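Local coordinates for pantothenate synthetase (Francisella tularensis subsp. tularensis, PDB 3N8H), which probably condenses pantoate with beta-alanine to form pantothenate, using ATP and passing through a pantoyl-adenylate intermediate, at residues N238-L243 with N255-T260. Sequence-based numbering, arbitrary orientation.
Sequences NNRIFL and NFLKET
Ile241 and Phe256 face each other as a hydrogen-bonded antiparallel pair, and their two backbone bonds tie the strands together: Ile241 N gives its hydrogen to Phe256 O at 2.8 Å, and Phe256 N returns one to Ile241 O at 3.0 Å. Beyond the regular pairing, Lys258 N still reaches Asn239 O at 2.9 Å in an almost straight bond, and a water bridges that same carbonyl oxygen to Glu259 N.

Among the side chains, Arg240 presents its side-on edge to one amide oxygen: NE at 2.9 Å and NH2 at 2.8 Å both donate to Asn255 OD1 in bent hydrogen bonds (about 140°), the oxygen lying close to the guanidinium plane. The guanidinium and amide planes are turned 59° apart. A bend at chi3 (72°) curls the chain back over the neighbouring strand, so that the Phe256-Leu257 peptide lies over the rim of one guanidinium face. NH2 also forms a salt bridge with Glu151, whose backbone O accepts from Asn255 ND2.

On one face of the sheet, Asn255 CB rests over the Phe242 ring in a CH-pi contact, 3.9 Å from the centroid; on the other, Ile241 CB meets Phe256 CE1 at 3.5 Å, and Leu243 CD2 approaches the same ring obliquely.

The principle is general: backbone bonds set the register, and side-chain pairs add specificity on each face. Together they close the end, remote from its turn, of the beta hairpin of strands 240-247 and 250-257 in the three-stranded antiparallel sheet, anchored through Arg240 and Asn255 to Glu151, a predicted ATP-site residue.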
loop_
_atom_site.group_PDB
_atom_site.type_symbol
_atom_site.label_atom_id
_atom_site.label_comp_id
_atom_site.label_asym_id
_atom_site.label_seq_id
_atom_site.Cartn_x
_atom_site.Cartn_y
_atom_site.Cartn_z
ATOM N N ASN A 238 -23.384 -12.295 -10.575
ATOM C CA ASN A 238 -24.584 -11.557 -10.206
ATOM C C ASN A 238 -25.516 -11.446 -11.412
ATOM O O ASN A 238 -25.939 -12.465 -11.960
ATOM C CB ASN A 238 -24.216 -10.186 -9.642
ATOM C CG ASN A 238 -23.697 -10.273 -8.224
ATOM O OD1 ASN A 238 -24.478 -10.408 -7.281
ATOM N ND2 ASN A 238 -22.376 -10.219 -8.062
ATOM N N ASN A 239 -25.838 -10.231 -11.839
ATOM C CA ASN A 239 -26.676 -10.104 -13.028
ATOM C C ASN A 239 -25.934 -9.521 -14.229
ATOM O O ASN A 239 -26.548 -8.954 -15.139
ATOM C CB ASN A 239 -27.963 -9.325 -12.725
ATOM C CG ASN A 239 -27.710 -8.062 -11.926
ATOM O OD1 ASN A 239 -26.742 -7.338 -12.175
ATOM N ND2 ASN A 239 -28.587 -7.789 -10.955
ATOM N N ARG A 240 -24.614 -9.685 -14.236
ATOM C CA ARG A 240 -23.798 -9.205 -15.348
ATOM C C ARG A 240 -23.142 -10.371 -16.052
ATOM O O ARG A 240 -22.911 -11.425 -15.456
ATOM C CB ARG A 240 -22.722 -8.228 -14.854
ATOM C CG ARG A 240 -23.289 -7.081 -14.020
ATOM C CD ARG A 240 -22.236 -6.055 -13.653
ATOM N NE ARG A 240 -21.842 -5.270 -14.813
ATOM C CZ ARG A 240 -22.457 -4.164 -15.214
ATOM N NH1 ARG A 240 -23.501 -3.680 -14.549
ATOM N NH2 ARG A 240 -22.021 -3.534 -16.279
ATOM N N ILE A 241 -22.871 -10.185 -17.333
ATOM C CA ILE A 241 -21.973 -11.055 -18.067
ATOM C C ILE A 241 -20.582 -10.424 -18.120
ATOM O O ILE A 241 -20.438 -9.241 -18.471
ATOM C CB ILE A 241 -22.448 -11.246 -19.508
ATOM C CG1 ILE A 241 -23.863 -11.822 -19.545
ATOM C CG2 ILE A 241 -21.470 -12.131 -20.281
ATOM C CD1 ILE A 241 -24.004 -13.187 -18.866
ATOM N N PHE A 242 -19.576 -11.226 -17.779
ATOM C CA PHE A 242 -18.164 -10.885 -17.921
ATOM C C PHE A 242 -17.496 -11.783 -18.964
ATOM O O PHE A 242 -17.679 -12.996 -18.960
ATOM C CB PHE A 242 -17.434 -11.087 -16.592
ATOM C CG PHE A 242 -17.802 -10.084 -15.541
ATOM C CD1 PHE A 242 -16.923 -9.071 -15.196
ATOM C CD2 PHE A 242 -19.044 -10.140 -14.927
ATOM C CE1 PHE A 242 -17.271 -8.142 -14.233
ATOM C CE2 PHE A 242 -19.398 -9.223 -13.955
ATOM C CZ PHE A 242 -18.508 -8.219 -13.612
ATOM N N LEU A 243 -16.701 -11.191 -19.838
ATOM C CA LEU A 243 -15.927 -11.981 -20.800
ATOM C C LEU A 243 -14.615 -11.316 -21.183
ATOM O O LEU A 243 -14.408 -10.114 -20.940
ATOM C CB LEU A 243 -16.740 -12.306 -22.066
ATOM C CG LEU A 243 -16.910 -11.190 -23.094
ATOM C CD1 LEU A 243 -16.989 -11.807 -24.465
ATOM C CD2 LEU A 243 -18.176 -10.424 -22.785
ATOM N N ASN A 255 -17.842 -6.223 -19.966
ATOM C CA ASN A 255 -18.884 -6.708 -19.088
ATOM C C ASN A 255 -20.117 -5.835 -19.315
ATOM O O ASN A 255 -19.997 -4.664 -19.687
ATOM C CB ASN A 255 -18.422 -6.677 -17.629
ATOM C CG ASN A 255 -18.490 -5.318 -17.059
ATOM O OD1 ASN A 255 -19.544 -4.891 -16.551
ATOM N ND2 ASN A 255 -17.401 -4.578 -17.204
ATOM N N PHE A 256 -21.293 -6.418 -19.149
ATOM C CA PHE A 256 -22.560 -5.694 -19.310
ATOM C C PHE A 256 -23.646 -6.444 -18.543
ATOM O O PHE A 256 -23.469 -7.619 -18.207
ATOM C CB PHE A 256 -22.935 -5.581 -20.808
ATOM C CG PHE A 256 -22.621 -6.832 -21.615
ATOM C CD1 PHE A 256 -23.420 -7.958 -21.510
ATOM C CD2 PHE A 256 -21.514 -6.880 -22.462
ATOM C CE1 PHE A 256 -23.140 -9.116 -22.252
ATOM C CE2 PHE A 256 -21.216 -8.039 -23.196
ATOM C CZ PHE A 256 -22.044 -9.163 -23.082
ATOM N N LEU A 257 -24.760 -5.769 -18.256
ATOM C CA LEU A 257 -25.926 -6.417 -17.649
ATOM C C LEU A 257 -26.452 -7.515 -18.567
ATOM O O LEU A 257 -26.511 -7.329 -19.771
ATOM C CB LEU A 257 -27.029 -5.395 -17.410
ATOM C CG LEU A 257 -26.747 -4.317 -16.365
ATOM C CD1 LEU A 257 -27.814 -3.237 -16.410
ATOM C CD2 LEU A 257 -26.688 -4.946 -14.984
ATOM N N LYS A 258 -26.818 -8.664 -17.995
ATOM C CA LYS A 258 -27.336 -9.789 -18.777
ATOM C C LYS A 258 -28.631 -9.427 -19.497
ATOM O O LYS A 258 -28.839 -9.815 -20.641
ATOM C CB LYS A 258 -27.523 -11.024 -17.881
ATOM C CG LYS A 258 -28.095 -12.268 -18.582
ATOM C CD LYS A 258 -29.624 -12.273 -18.572
ATOM C CE LYS A 258 -30.207 -13.613 -19.019
ATOM N NZ LYS A 258 -29.874 -14.722 -18.075
ATOM N N GLU A 259 -29.490 -8.671 -18.817
ATOM C CA GLU A 259 -30.782 -8.257 -19.365
ATOM C C GLU A 259 -30.648 -7.362 -20.601
ATOM O O GLU A 259 -31.498 -7.393 -21.503
ATOM C CB GLU A 259 -31.600 -7.534 -18.282
ATOM C CG GLU A 259 -32.659 -6.557 -18.809
ATOM C CD GLU A 259 -33.914 -7.244 -19.350
ATOM O OE1 GLU A 259 -34.086 -8.463 -19.121
ATOM O OE2 GLU A 259 -34.736 -6.556 -19.998
ATOM N N THR A 260 -29.589 -6.554 -20.646
ATOM C CA THR A 260 -29.418 -5.591 -21.738
ATOM C C THR A 260 -28.463 -6.055 -22.839
ATOM O O THR A 260 -28.663 -5.744 -24.014
ATOM C CB THR A 260 -28.938 -4.214 -21.224
ATOM O OG1 THR A 260 -27.601 -4.320 -20.716
ATOM C CG2 THR A 260 -29.861 -3.705 -20.130
HETATM O O HOH W 1 -28.928 -8.142 -16.055
#